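Side-chain contacts in MstE (Scytonema sp. PCC 10023, PDB 6SBF), which acts as a monodomain class II terpene cyclase, assembling complex isoprenoid scaffolds probably by protonation-driven cyclisation of linear precursors on the route to merosterols: residues D58-A63 against S349-A354; V65-A70 against A115-A120; Q142-I147 against H194-V199; A181-A184 against E188-S191; T257-N262 against W327-E332. The protein carries 1 engineered substitution. One frame throughout, in Å; residues are numbered along the deposited sequence.

Contact 1. Residues D58-A63 against S349-A354; sequences DEWVTA and SIFTTA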
# COMPACT_ATOMS: atom_id res chain seq x y z
N ASP A 58 11.50 7.89 2.09
CA ASP A 58 11.49 8.61 0.79
C ASP A 58 11.43 7.63 -0.39
O ASP A 58 10.42 7.70 -1.11
CB ASP A 58 12.62 9.65 0.69
CG ASP A 58 14.05 9.24 0.91
OD1 ASP A 58 14.42 8.07 0.80
OD2 ASP A 58 14.88 10.17 1.18
N GLU A 59 12.38 6.72 -0.55
CA GLU A 59 12.35 5.80 -1.72
C GLU A 59 11.02 5.06 -1.72
O GLU A 59 10.35 4.97 -2.73
CB GLU A 59 13.50 4.81 -1.67
CG GLU A 59 14.87 5.43 -1.78
CD GLU A 59 16.03 4.51 -1.56
OE1 GLU A 59 15.95 3.30 -1.87
OE2 GLU A 59 17.10 5.01 -1.05
N TRP A 60 10.65 4.44 -0.57
CA TRP A 60 9.42 3.66 -0.49
C TRP A 60 8.20 4.54 -0.75
O TRP A 60 7.30 4.20 -1.54
CB TRP A 60 9.38 2.99 0.88
CG TRP A 60 8.02 2.46 1.22
CD1 TRP A 60 7.22 1.66 0.49
CD2 TRP A 60 7.32 2.67 2.45
NE1 TRP A 60 6.09 1.33 1.18
CE2 TRP A 60 6.12 1.96 2.38
CE3 TRP A 60 7.65 3.39 3.59
CZ2 TRP A 60 5.23 1.90 3.46
CZ3 TRP A 60 6.76 3.32 4.64
CH2 TRP A 60 5.56 2.63 4.57
N VAL A 61 8.10 5.66 -0.07
CA VAL A 61 6.94 6.55 -0.15
C VAL A 61 6.81 7.05 -1.58
O VAL A 61 5.68 7.07 -2.13
CB VAL A 61 7.04 7.71 0.85
CG1 VAL A 61 5.93 8.69 0.65
CG2 VAL A 61 7.01 7.16 2.26
N THR A 62 7.90 7.38 -2.23
CA THR A 62 7.88 7.89 -3.64
C THR A 62 7.46 6.78 -4.60
O THR A 62 6.67 7.07 -5.51
CB THR A 62 9.24 8.52 -3.92
OG1 THR A 62 9.36 9.73 -3.17
CG2 THR A 62 9.42 8.87 -5.38
N ALA A 63 7.98 5.59 -4.42
CA ALA A 63 7.59 4.45 -5.28
C ALA A 63 6.08 4.22 -5.15
O ALA A 63 5.37 3.96 -6.15
CB ALA A 63 8.41 3.22 -4.94
N SER A 349 0.47 13.08 5.60
CA SER A 349 -0.80 12.72 4.93
C SER A 349 -0.58 12.40 3.44
O SER A 349 -1.60 12.30 2.73
CB SER A 349 -1.88 13.77 5.11
OG SER A 349 -2.04 14.17 6.47
N ILE A 350 0.67 12.25 3.01
CA ILE A 350 0.93 12.02 1.57
C ILE A 350 0.56 10.56 1.23
O ILE A 350 -0.14 10.32 0.22
CB ILE A 350 2.40 12.33 1.30
CG1 ILE A 350 2.62 13.85 1.35
CG2 ILE A 350 2.84 11.74 -0.04
CD1 ILE A 350 4.11 14.24 1.34
N PHE A 351 0.93 9.62 2.08
CA PHE A 351 0.66 8.19 1.82
C PHE A 351 -0.86 8.00 1.78
O PHE A 351 -1.38 7.33 0.84
CB PHE A 351 1.35 7.35 2.89
CG PHE A 351 1.62 5.91 2.50
CD1 PHE A 351 0.67 4.91 2.69
CD2 PHE A 351 2.81 5.58 1.89
CE1 PHE A 351 1.01 3.60 2.38
CE2 PHE A 351 3.13 4.29 1.57
CZ PHE A 351 2.24 3.28 1.85
N THR A 352 -1.60 8.51 2.75
CA THR A 352 -3.07 8.38 2.77
C THR A 352 -3.68 9.06 1.55
O THR A 352 -4.55 8.48 0.92
CB THR A 352 -3.65 8.93 4.10
OG1 THR A 352 -3.16 8.19 5.23
CG2 THR A 352 -5.16 8.82 4.11
N THR A 353 -3.31 10.30 1.31
CA THR A 353 -3.93 11.05 0.21
C THR A 353 -3.72 10.35 -1.14
O THR A 353 -4.66 10.29 -1.92
CB THR A 353 -3.38 12.49 0.23
OG1 THR A 353 -3.81 13.13 1.44
CG2 THR A 353 -3.96 13.30 -0.91
N ALA A 354 -2.52 9.85 -1.37
CA ALA A 354 -2.27 9.14 -2.64
C ALA A 354 -3.17 7.92 -2.75
O ALA A 354 -3.65 7.60 -3.84
CB ALA A 354 -0.81 8.80 -2.72
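Trp60 and Phe351 bring together the first turns of helices 59-69 and 350-363, two elements of the alpha6-alpha6 barrel that lie far apart in sequence. Val61 and Phe351 are the residues whose CA atoms come nearest across the two segments, at 6.8 Å. The outer end of the phenyl ring reaches the benzo half of the indole, with Phe351 CZ 3.7 Å from Trp60 CZ2, and Phe351 CE2 also lies against Trp60 CZ2 and CE2. The planes are 52° apart and the two side chains cross at about a right angle, an oblique pairing. In both residues CG stands anti to the backbone N (chi1 165° for Trp60, -158° for Phe351), which carries each ring across to the other. Alongside the rings, Val61 CG1 and Ile350 CG2 make a looser contact at 4.4 Å. Trp60 also leans on Asp110 and Thr111, part of an Asp-Ala-Asp-Thr-Thr sequence that resembles the acidic motif of class II cyclases. At the start of helix 350-363, Thr353 OG1 donates to Ser349 O at 2.7 Å, and that carbonyl also accepts the Thr353 backbone N-H. Glu59, which takes no part in the contact, forms salt bridges with Arg91 and Arg94. The two segments are thus joined by dispersion between buried aromatic and branched aliphatic groups, while polar partners serve the helix starts and the charges around them.

Contact 2. Residues V65-A70 against A115-A120; sequences VGTMLA and ALQLAA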
# COMPACT_ATOMS: atom_id res chain seq x y z
N VAL A 65 3.61 6.31 -3.91
CA VAL A 65 2.80 7.46 -4.38
C VAL A 65 2.84 7.49 -5.92
O VAL A 65 1.80 7.76 -6.51
CB VAL A 65 3.26 8.77 -3.73
CG1 VAL A 65 2.56 9.95 -4.36
CG2 VAL A 65 3.00 8.76 -2.24
N GLY A 66 4.01 7.31 -6.49
CA GLY A 66 4.09 7.32 -7.96
C GLY A 66 3.22 6.24 -8.54
O GLY A 66 2.48 6.51 -9.51
N THR A 67 3.23 5.04 -7.96
CA THR A 67 2.37 3.95 -8.47
C THR A 67 0.90 4.37 -8.31
O THR A 67 0.07 4.13 -9.23
CB THR A 67 2.71 2.64 -7.74
OG1 THR A 67 4.05 2.26 -8.00
CG2 THR A 67 1.78 1.51 -8.19
N MET A 68 0.53 4.94 -7.17
CA MET A 68 -0.87 5.37 -6.95
C MET A 68 -1.29 6.34 -8.04
O MET A 68 -2.43 6.30 -8.51
CB MET A 68 -1.06 5.99 -5.57
CG MET A 68 -0.94 5.08 -4.39
SD MET A 68 -2.21 3.81 -4.35
CE MET A 68 -1.23 2.34 -4.55
N LEU A 69 -0.41 7.27 -8.40
CA LEU A 69 -0.77 8.34 -9.38
C LEU A 69 -0.66 7.87 -10.82
O LEU A 69 -1.06 8.64 -11.72
CB LEU A 69 0.13 9.55 -9.11
CG LEU A 69 -0.13 10.28 -7.80
CD1 LEU A 69 0.86 11.42 -7.64
CD2 LEU A 69 -1.50 10.87 -7.75
N ALA A 70 -0.17 6.68 -11.07
CA ALA A 70 -0.01 6.17 -12.45
C ALA A 70 -1.36 5.97 -13.14
O ALA A 70 -1.38 5.86 -14.36
CB ALA A 70 0.78 4.88 -12.44
N ALA A 115 8.69 0.14 -6.40
CA ALA A 115 9.57 0.85 -7.36
C ALA A 115 9.43 0.20 -8.73
O ALA A 115 9.45 0.92 -9.74
CB ALA A 115 11.01 0.84 -6.90
N LEU A 116 9.32 -1.12 -8.79
CA LEU A 116 9.10 -1.85 -10.05
C LEU A 116 7.73 -1.57 -10.64
O LEU A 116 7.63 -1.54 -11.90
CB LEU A 116 9.46 -3.32 -9.87
CG LEU A 116 10.93 -3.62 -9.66
CD1 LEU A 116 11.11 -5.07 -9.20
CD2 LEU A 116 11.72 -3.39 -10.96
N GLN A 117 6.69 -1.39 -9.85
CA GLN A 117 5.38 -0.99 -10.37
C GLN A 117 5.53 0.39 -11.02
O GLN A 117 4.95 0.66 -12.07
CB GLN A 117 4.32 -1.01 -9.27
CG GLN A 117 3.97 -2.40 -8.76
CD GLN A 117 2.73 -2.36 -7.90
OE1 GLN A 117 1.65 -2.05 -8.38
NE2 GLN A 117 2.87 -2.70 -6.61
N LEU A 118 6.23 1.30 -10.35
CA LEU A 118 6.44 2.64 -10.90
C LEU A 118 7.25 2.54 -12.21
O LEU A 118 6.90 3.22 -13.20
CB LEU A 118 7.12 3.54 -9.87
CG LEU A 118 7.45 4.94 -10.38
CD1 LEU A 118 6.30 5.72 -10.97
CD2 LEU A 118 8.07 5.77 -9.29
N ALA A 119 8.27 1.72 -12.22
CA ALA A 119 9.09 1.52 -13.44
C ALA A 119 8.18 1.11 -14.60
O ALA A 119 8.32 1.64 -15.71
CB ALA A 119 10.17 0.50 -13.21
N ALA A 120 7.23 0.22 -14.37
CA ALA A 120 6.32 -0.22 -15.45
C ALA A 120 5.54 0.98 -15.96
O ALA A 120 5.33 1.11 -17.21
CB ALA A 120 5.44 -1.35 -14.99
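Thr67 sits against Gln117 and Leu118 where helices 59-69 and 109-121 of the alpha6-alpha6 barrel pack with their chains running in broadly the same direction. The short axes come within 8.4 Å at a crossing angle of 40°, and Thr67 CA and Leu118 CA are only 4.9 Å apart. Gly66, which has no side chain to intervene, helps to allow this closeness. Thr67 holds OG1 beside its backbone N and CG2 anti to it (chi1 -62°), a rotamer that lets the hydroxyl reach back to the carbonyl O of Ala63, one turn earlier, and form a hydrogen bond. The same oxygen lies 3.3 Å from Leu118 N, but the angle is too poor for a bond, so this approach is packing alone. The methyl takes the other part of the interface: Thr67 CG2 is 3.7 Å from Gln117 CB and 3.6 Å from Gln117 OE1. The two side chains cross at about a right angle, the glutamine running on in an extended chain past CG, so that its aliphatic root and amide oxygen both border the methyl. Leu118 leaves its helix with CG anti to the backbone N and then turns at chi2 (54°). One branch is thereby laid along Gly66, and the leucine is also in touch with Leu81 and Leu88 of helix 75-90. Because Gly66 carries no side chain, Leu118 CD1 settles directly on the backbone, 4.0 Å from Gly66 C and 4.1 Å from Gly66 CA.

Contact 3. Residues Q142-I147 against H194-V199; sequences QPNGGI and HDYLRV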
# COMPACT_ATOMS: atom_id res chain seq x y z
N GLN A 142 10.60 -17.34 -0.15
CA GLN A 142 10.76 -18.30 0.96
C GLN A 142 10.32 -19.70 0.52
O GLN A 142 9.46 -19.84 -0.34
CB GLN A 142 9.95 -17.78 2.13
CG GLN A 142 10.47 -16.46 2.70
CD GLN A 142 11.95 -16.52 3.02
OE1 GLN A 142 12.36 -17.31 3.89
NE2 GLN A 142 12.77 -15.66 2.38
N PRO A 143 10.83 -20.73 1.21
CA PRO A 143 10.33 -22.12 1.06
C PRO A 143 8.81 -22.32 1.11
O PRO A 143 8.31 -23.13 0.35
CB PRO A 143 10.99 -22.82 2.26
CG PRO A 143 12.29 -22.09 2.44
CD PRO A 143 11.93 -20.65 2.18
N ASN A 144 8.05 -21.47 1.83
CA ASN A 144 6.55 -21.62 1.91
C ASN A 144 5.82 -20.89 0.79
O ASN A 144 4.55 -20.96 0.74
CB ASN A 144 5.89 -20.99 3.15
CG ASN A 144 6.01 -19.48 3.27
OD1 ASN A 144 6.31 -18.69 2.34
ND2 ASN A 144 5.71 -19.08 4.49
N GLY A 145 6.56 -20.34 -0.13
CA GLY A 145 6.06 -19.79 -1.41
C GLY A 145 5.74 -18.31 -1.44
O GLY A 145 5.26 -17.86 -2.57
N GLY A 146 5.89 -17.62 -0.31
CA GLY A 146 5.76 -16.15 -0.15
C GLY A 146 7.09 -15.39 -0.21
O GLY A 146 8.16 -15.98 -0.42
N ILE A 147 7.00 -14.09 -0.05
CA ILE A 147 8.20 -13.26 -0.06
C ILE A 147 8.38 -12.58 1.29
O ILE A 147 7.39 -12.11 1.90
CB ILE A 147 8.16 -12.29 -1.25
CG1 ILE A 147 9.55 -11.82 -1.59
CG2 ILE A 147 7.24 -11.21 -0.96
CD1 ILE A 147 9.67 -11.39 -3.02
N HIS A 194 1.23 -17.28 -6.34
CA HIS A 194 -0.20 -17.62 -6.37
C HIS A 194 -0.61 -18.59 -5.22
O HIS A 194 -1.61 -18.35 -4.57
CB HIS A 194 -0.53 -18.20 -7.76
CG HIS A 194 -1.89 -18.81 -7.82
ND1 HIS A 194 -2.11 -20.11 -7.43
CD2 HIS A 194 -3.10 -18.27 -8.16
CE1 HIS A 194 -3.40 -20.38 -7.58
NE2 HIS A 194 -4.04 -19.24 -8.01
N ASP A 195 0.07 -19.71 -5.10
CA ASP A 195 -0.37 -20.76 -4.17
C ASP A 195 -0.29 -20.20 -2.75
O ASP A 195 -1.19 -20.48 -1.94
CB ASP A 195 0.41 -22.03 -4.38
CG ASP A 195 0.08 -22.77 -5.67
OD1 ASP A 195 -0.76 -22.30 -6.46
OD2 ASP A 195 0.69 -23.82 -5.86
N TYR A 196 0.78 -19.48 -2.42
CA TYR A 196 0.93 -18.86 -1.08
C TYR A 196 -0.24 -17.92 -0.83
O TYR A 196 -0.88 -17.94 0.26
CB TYR A 196 2.26 -18.12 -0.99
CG TYR A 196 2.39 -17.31 0.26
CD1 TYR A 196 2.85 -17.86 1.44
CD2 TYR A 196 2.00 -15.99 0.27
CE1 TYR A 196 2.95 -17.11 2.60
CE2 TYR A 196 2.10 -15.24 1.42
CZ TYR A 196 2.54 -15.80 2.61
OH TYR A 196 2.62 -15.02 3.74
N LEU A 197 -0.58 -17.09 -1.80
CA LEU A 197 -1.72 -16.17 -1.63
C LEU A 197 -3.02 -16.99 -1.46
O LEU A 197 -3.87 -16.62 -0.60
CB LEU A 197 -1.82 -15.20 -2.77
CG LEU A 197 -0.63 -14.21 -2.83
CD1 LEU A 197 -0.72 -13.34 -4.04
CD2 LEU A 197 -0.57 -13.33 -1.59
N ARG A 198 -3.23 -18.05 -2.20
CA ARG A 198 -4.47 -18.80 -2.01
C ARG A 198 -4.54 -19.43 -0.61
O ARG A 198 -5.62 -19.37 0.05
CB ARG A 198 -4.64 -19.86 -3.09
CG ARG A 198 -5.05 -19.31 -4.45
CD ARG A 198 -6.47 -18.74 -4.49
NE ARG A 198 -7.45 -19.73 -4.07
CZ ARG A 198 -7.80 -20.80 -4.71
NH1 ARG A 198 -8.52 -21.70 -4.06
NH2 ARG A 198 -7.49 -20.98 -5.97
N VAL A 199 -3.48 -20.03 -0.12
CA VAL A 199 -3.56 -20.81 1.15
C VAL A 199 -3.65 -19.89 2.34
O VAL A 199 -4.12 -20.34 3.40
CB VAL A 199 -2.41 -21.79 1.26
CG1 VAL A 199 -2.43 -22.79 0.11
CG2 VAL A 199 -1.10 -21.14 1.55
O HOH W 1 3.35 -19.60 -3.85
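In the loop between helices 128-138 and 152-158, Asn144 and Gly145 close a type I beta turn begun at Gln142 and pack against helix 187-200, Gly145 CA lying 5.2 Å from Tyr196 CA. Tyr196 CG is anti to the backbone N, which lays the ring against the loop. Gly146 CA covers one face in a CH-pi contact, 3.7 Å from the Tyr196 ring centroid and 14° off the normal, while the carbonyl O of Asn144 stands at the edge, 3.6 Å from Tyr196 CD1. The Asn144 amide crosses the ring with the planes 36° apart. Its CG occupies the crowded position between backbone N and carbonyl carbon, from which OD1 folds back to accept the N-H of Gly146 (2.9 Å, 163°) in an Asx turn. Gly145 O packs on Tyr196 CB at 3.4 Å. A water 2.9 Å from Gly145 O also accepts from Tyr196 N at 2.9 Å; this N-H has no bond to the preceding turn, where the helix is kinked. The phenol oxygen is hydrogen-bonded to Thr177 OG1, fixing the ring's far end. His194 ND1 donates to Asp195 OD1, and His194 NE2 bonds to Asp234. The loop therefore presents glycine backbone to an aromatic face: Gly146, lacking CB, leaves room for the ring, Gly145 suits its left-handed backbone angles, and the water serves the N-H left over by the kink.

Contact 4. Residues A181-A184 against E188-S191; sequences AAVA and EFRS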
# COMPACT_ATOMS: atom_id res chain seq x y z
N ALA A 181 1.44 -9.88 -1.54
CA ALA A 181 0.31 -9.38 -2.30
C ALA A 181 0.80 -8.26 -3.23
O ALA A 181 0.41 -8.20 -4.42
CB ALA A 181 -0.80 -8.92 -1.39
N ALA A 182 1.57 -7.34 -2.71
CA ALA A 182 2.05 -6.20 -3.50
C ALA A 182 3.02 -6.69 -4.59
O ALA A 182 2.93 -6.22 -5.73
CB ALA A 182 2.70 -5.18 -2.59
N VAL A 183 3.94 -7.58 -4.29
CA VAL A 183 4.92 -8.09 -5.27
C VAL A 183 4.16 -8.86 -6.35
O VAL A 183 4.57 -8.83 -7.52
CB VAL A 183 6.05 -8.88 -4.60
CG1 VAL A 183 6.94 -9.59 -5.59
CG2 VAL A 183 6.91 -7.96 -3.75
N ALA A 184 3.08 -9.51 -6.00
CA ALA A 184 2.26 -10.25 -7.00
C ALA A 184 1.57 -9.29 -7.98
O ALA A 184 1.01 -9.81 -8.96
CB ALA A 184 1.26 -11.11 -6.29
N GLU A 188 5.75 -10.77 -13.44
CA GLU A 188 6.89 -11.72 -13.38
C GLU A 188 6.81 -12.61 -12.12
O GLU A 188 7.38 -13.71 -12.15
CB GLU A 188 8.23 -10.94 -13.43
CG GLU A 188 8.45 -10.10 -14.66
CD GLU A 188 7.91 -8.67 -14.65
OE1 GLU A 188 7.16 -8.29 -13.66
OE2 GLU A 188 8.17 -8.00 -15.70
N PHE A 189 6.15 -12.14 -11.07
CA PHE A 189 6.09 -12.84 -9.76
C PHE A 189 4.69 -13.41 -9.48
O PHE A 189 4.58 -14.20 -8.57
CB PHE A 189 6.52 -11.91 -8.62
CG PHE A 189 8.00 -11.70 -8.60
CD1 PHE A 189 8.59 -10.68 -9.32
CD2 PHE A 189 8.80 -12.53 -7.87
CE1 PHE A 189 9.96 -10.54 -9.29
CE2 PHE A 189 10.17 -12.38 -7.86
CZ PHE A 189 10.75 -11.41 -8.61
N ARG A 190 3.69 -13.03 -10.23
CA ARG A 190 2.29 -13.31 -9.87
C ARG A 190 2.10 -14.82 -9.80
O ARG A 190 1.54 -15.36 -8.79
CB ARG A 190 1.35 -12.66 -10.90
CG ARG A 190 -0.10 -12.85 -10.51
CD ARG A 190 -1.02 -12.48 -11.62
NE ARG A 190 -0.80 -11.23 -12.24
CZ ARG A 190 -0.54 -11.07 -13.54
NH1 ARG A 190 -0.41 -12.10 -14.37
NH2 ARG A 190 -0.38 -9.86 -13.97
N SER A 191 2.50 -15.59 -10.80
CA SER A 191 2.34 -17.06 -10.80
C SER A 191 3.13 -17.73 -9.67
O SER A 191 2.59 -18.65 -9.04
CB SER A 191 2.76 -17.65 -12.14
OG SER A 191 2.66 -19.07 -12.07
O HOH W 2 -0.93 -9.09 -10.69
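The Phe189 ring meets Val183 CG1 obliquely, and the Arg190 guanidinium has a water at its edge, in plane, that ties it to Ala184. In the first pair, Val183 CG1 lies 3.8 Å from Phe189 CG and equally close to Phe189 CB, so the methyl presses on the root of the aromatic side chain. This branch of the valine is anti to the backbone N (chi1 171°), pointing it across the short turn between the two helices. In the second, Ala184 O rests on the aliphatic part of the arginine, 3.5 Å from Arg190 CB and 3.6 Å from Arg190 CG. A bend at chi3 (-49°) then brings the head group round to the water, which donates to Ala184 O at 2.7 Å and accepts from Arg190 NE at 2.6 Å. The Ala184 carbonyl thus gains a solvent-mediated partner. The contact closes the tight turn of a helical hairpin between helices 177-183 and 187-200. Helix 128-138 flanks it through Leu137, which touches both Val183 and Phe189, and helix 215-229 through Ala225 against Ala184 and Ala228 against Arg190.

Contact 5. Residues T257-N262 against W327-E332; sequences TSKHPN and WRYYDE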
# COMPACT_ATOMS: atom_id res chain seq x y z
N THR A 257 -12.88 1.29 12.27
CA THR A 257 -11.77 0.62 12.98
C THR A 257 -11.86 0.97 14.48
O THR A 257 -12.49 1.94 14.86
CB THR A 257 -10.41 0.95 12.34
OG1 THR A 257 -10.12 2.29 12.70
CG2 THR A 257 -10.35 0.68 10.85
N SER A 258 -11.12 0.23 15.28
CA SER A 258 -10.99 0.55 16.72
C SER A 258 -10.46 1.98 16.87
O SER A 258 -10.94 2.76 17.74
CB SER A 258 -10.08 -0.49 17.38
OG SER A 258 -10.08 -0.23 18.73
N LYS A 259 -9.48 2.34 16.07
CA LYS A 259 -8.85 3.68 16.21
C LYS A 259 -9.76 4.77 15.63
O LYS A 259 -9.79 5.90 16.14
CB LYS A 259 -7.52 3.68 15.49
CG LYS A 259 -6.69 4.96 15.62
CD LYS A 259 -6.39 5.28 17.07
CE LYS A 259 -5.27 6.28 17.25
NZ LYS A 259 -5.22 6.73 18.67
N HIS A 260 -10.45 4.45 14.55
CA HIS A 260 -11.36 5.41 13.86
C HIS A 260 -12.73 4.79 13.76
O HIS A 260 -13.13 4.27 12.71
CB HIS A 260 -10.83 5.78 12.47
CG HIS A 260 -9.56 6.55 12.50
ND1 HIS A 260 -9.53 7.92 12.67
CD2 HIS A 260 -8.29 6.17 12.37
CE1 HIS A 260 -8.25 8.32 12.58
NE2 HIS A 260 -7.48 7.28 12.49
N PRO A 261 -13.51 4.79 14.86
CA PRO A 261 -14.79 4.12 14.84
C PRO A 261 -15.82 4.80 13.93
O PRO A 261 -16.81 4.19 13.62
CB PRO A 261 -15.24 4.09 16.30
CG PRO A 261 -14.48 5.17 16.92
CD PRO A 261 -13.14 5.23 16.22
N ASN A 262 -15.54 6.03 13.49
CA ASN A 262 -16.42 6.76 12.52
C ASN A 262 -15.71 6.80 11.16
O ASN A 262 -16.13 7.59 10.31
CB ASN A 262 -16.82 8.16 13.01
CG ASN A 262 -17.69 8.04 14.26
OD1 ASN A 262 -18.79 7.51 14.18
ND2 ASN A 262 -17.18 8.50 15.36
N TRP A 327 -0.51 -3.37 20.95
CA TRP A 327 -0.17 -2.22 20.10
C TRP A 327 -0.50 -0.94 20.83
O TRP A 327 -1.62 -0.80 21.36
CB TRP A 327 -0.86 -2.21 18.73
CG TRP A 327 -0.57 -3.41 17.90
CD1 TRP A 327 -1.39 -4.44 17.55
CD2 TRP A 327 0.69 -3.68 17.28
NE1 TRP A 327 -0.69 -5.35 16.81
CE2 TRP A 327 0.58 -4.91 16.63
CE3 TRP A 327 1.91 -2.99 17.24
CZ2 TRP A 327 1.63 -5.52 15.99
CZ3 TRP A 327 2.97 -3.61 16.65
CH2 TRP A 327 2.82 -4.84 16.00
N ARG A 328 0.42 0.00 20.74
CA ARG A 328 0.20 1.38 21.16
C ARG A 328 0.63 2.31 20.01
O ARG A 328 1.49 1.92 19.24
CB ARG A 328 1.07 1.71 22.37
CG ARG A 328 0.69 0.93 23.63
CD ARG A 328 1.50 1.37 24.82
NE ARG A 328 2.91 1.07 24.64
CZ ARG A 328 3.85 1.53 25.45
NH1 ARG A 328 5.12 1.26 25.25
NH2 ARG A 328 3.48 2.27 26.48
N TYR A 329 0.07 3.49 19.98
CA TYR A 329 0.40 4.51 18.95
C TYR A 329 1.63 5.26 19.46
O TYR A 329 1.57 5.81 20.56
CB TYR A 329 -0.82 5.38 18.64
CG TYR A 329 -1.87 4.55 17.95
CD1 TYR A 329 -2.76 3.79 18.69
CD2 TYR A 329 -1.88 4.46 16.57
CE1 TYR A 329 -3.67 2.96 18.05
CE2 TYR A 329 -2.77 3.63 15.91
CZ TYR A 329 -3.65 2.89 16.66
OH TYR A 329 -4.54 2.03 16.07
N TYR A 330 2.74 5.18 18.76
CA TYR A 330 4.06 5.71 19.19
C TYR A 330 3.93 7.16 19.66
O TYR A 330 4.43 7.52 20.74
CB TYR A 330 5.09 5.63 18.06
CG TYR A 330 6.47 6.07 18.50
CD1 TYR A 330 7.30 5.17 19.14
CD2 TYR A 330 6.96 7.33 18.20
CE1 TYR A 330 8.57 5.52 19.55
CE2 TYR A 330 8.23 7.70 18.60
CZ TYR A 330 9.04 6.79 19.27
OH TYR A 330 10.29 7.17 19.61
N ASP A 331 3.18 7.96 18.91
CA ASP A 331 3.10 9.41 19.22
C ASP A 331 2.28 9.66 20.50
O ASP A 331 2.38 10.73 21.06
CB ASP A 331 2.50 10.16 18.05
CG ASP A 331 3.53 10.36 16.96
OD1 ASP A 331 4.72 10.60 17.29
OD2 ASP A 331 3.16 10.20 15.79
N GLU A 332 1.57 8.68 21.01
CA GLU A 332 0.72 8.81 22.22
C GLU A 332 1.42 8.31 23.48
O GLU A 332 0.81 8.42 24.57
CB GLU A 332 -0.55 8.01 22.00
CG GLU A 332 -1.38 8.56 20.88
CD GLU A 332 -2.67 7.85 20.59
OE1 GLU A 332 -3.26 8.25 19.60
OE2 GLU A 332 -3.05 6.90 21.33
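Lys259 lies along one face of the Tyr329 ring and ends at the carboxylate of Glu332. Its CE is almost exactly over the ring centre, 3.6 Å from the Tyr329 centroid and 3° off the normal, a CH-pi contact. The ammonium follows as a cation-pi partner, Lys259 NZ being 4.1 Å from the same Tyr329 centroid. Beyond the ring, Lys259 NZ donates to Glu332 OE1 at 2.6 Å, a short salt bridge using the syn lone pair of that oxygen. The lysine leaves its backbone anti to N, bends once at chi2 (58°) and then runs straight, passing the tyrosine in the reverse sense; at the start of this path Lys259 CB is 3.5 Å from Tyr329 OH. Glu332, extended beyond CG, comes to meet it from the opposite direction. The negative charge and the pi face would together be expected to favour the charged form of the lysine. In the next shell, Thr257 OG1 accepts from His260 N at 2.9 Å, an ST motif that shapes the loop around Lys259, and Glu332 N bonds to Tyr329 O, bringing ring and carboxylate together. Tyr310 meets the Tyr329 ring edge-to-face, touches Lys259 and is hydrogen-bonded to His260. The result is a cation-pi contact combined with a salt bridge, at the surface, between the loop before helix 265-275 and strand 328-329 with the 3-10 turn that follows it.

How the contacts relate
Contacts 1 and 2 share helix 59-69 and have centres about 11 Å apart; Val65 CG2 packs on Ile350 CG2 at 3.7 Å and Ala63 CB on Ala115 N at 3.4 Å. Contacts 3 and 4 share helix 187-200, with centres about 10 Å apart, and Leu197 CD1 touches Ala184 CB at 3.7 Å. The two groups join where Gln117 NE2 approaches Ala182 O of contact 4, at 3.6 Å. Asp110, in the sequence resembling the class II acid motif, borders both Trp60 of contact 1 and Ala182 of contact 4. Contact 5 stands apart, its centre about 20 Å from that of contact 1 and about 31 Å from that of contact 4.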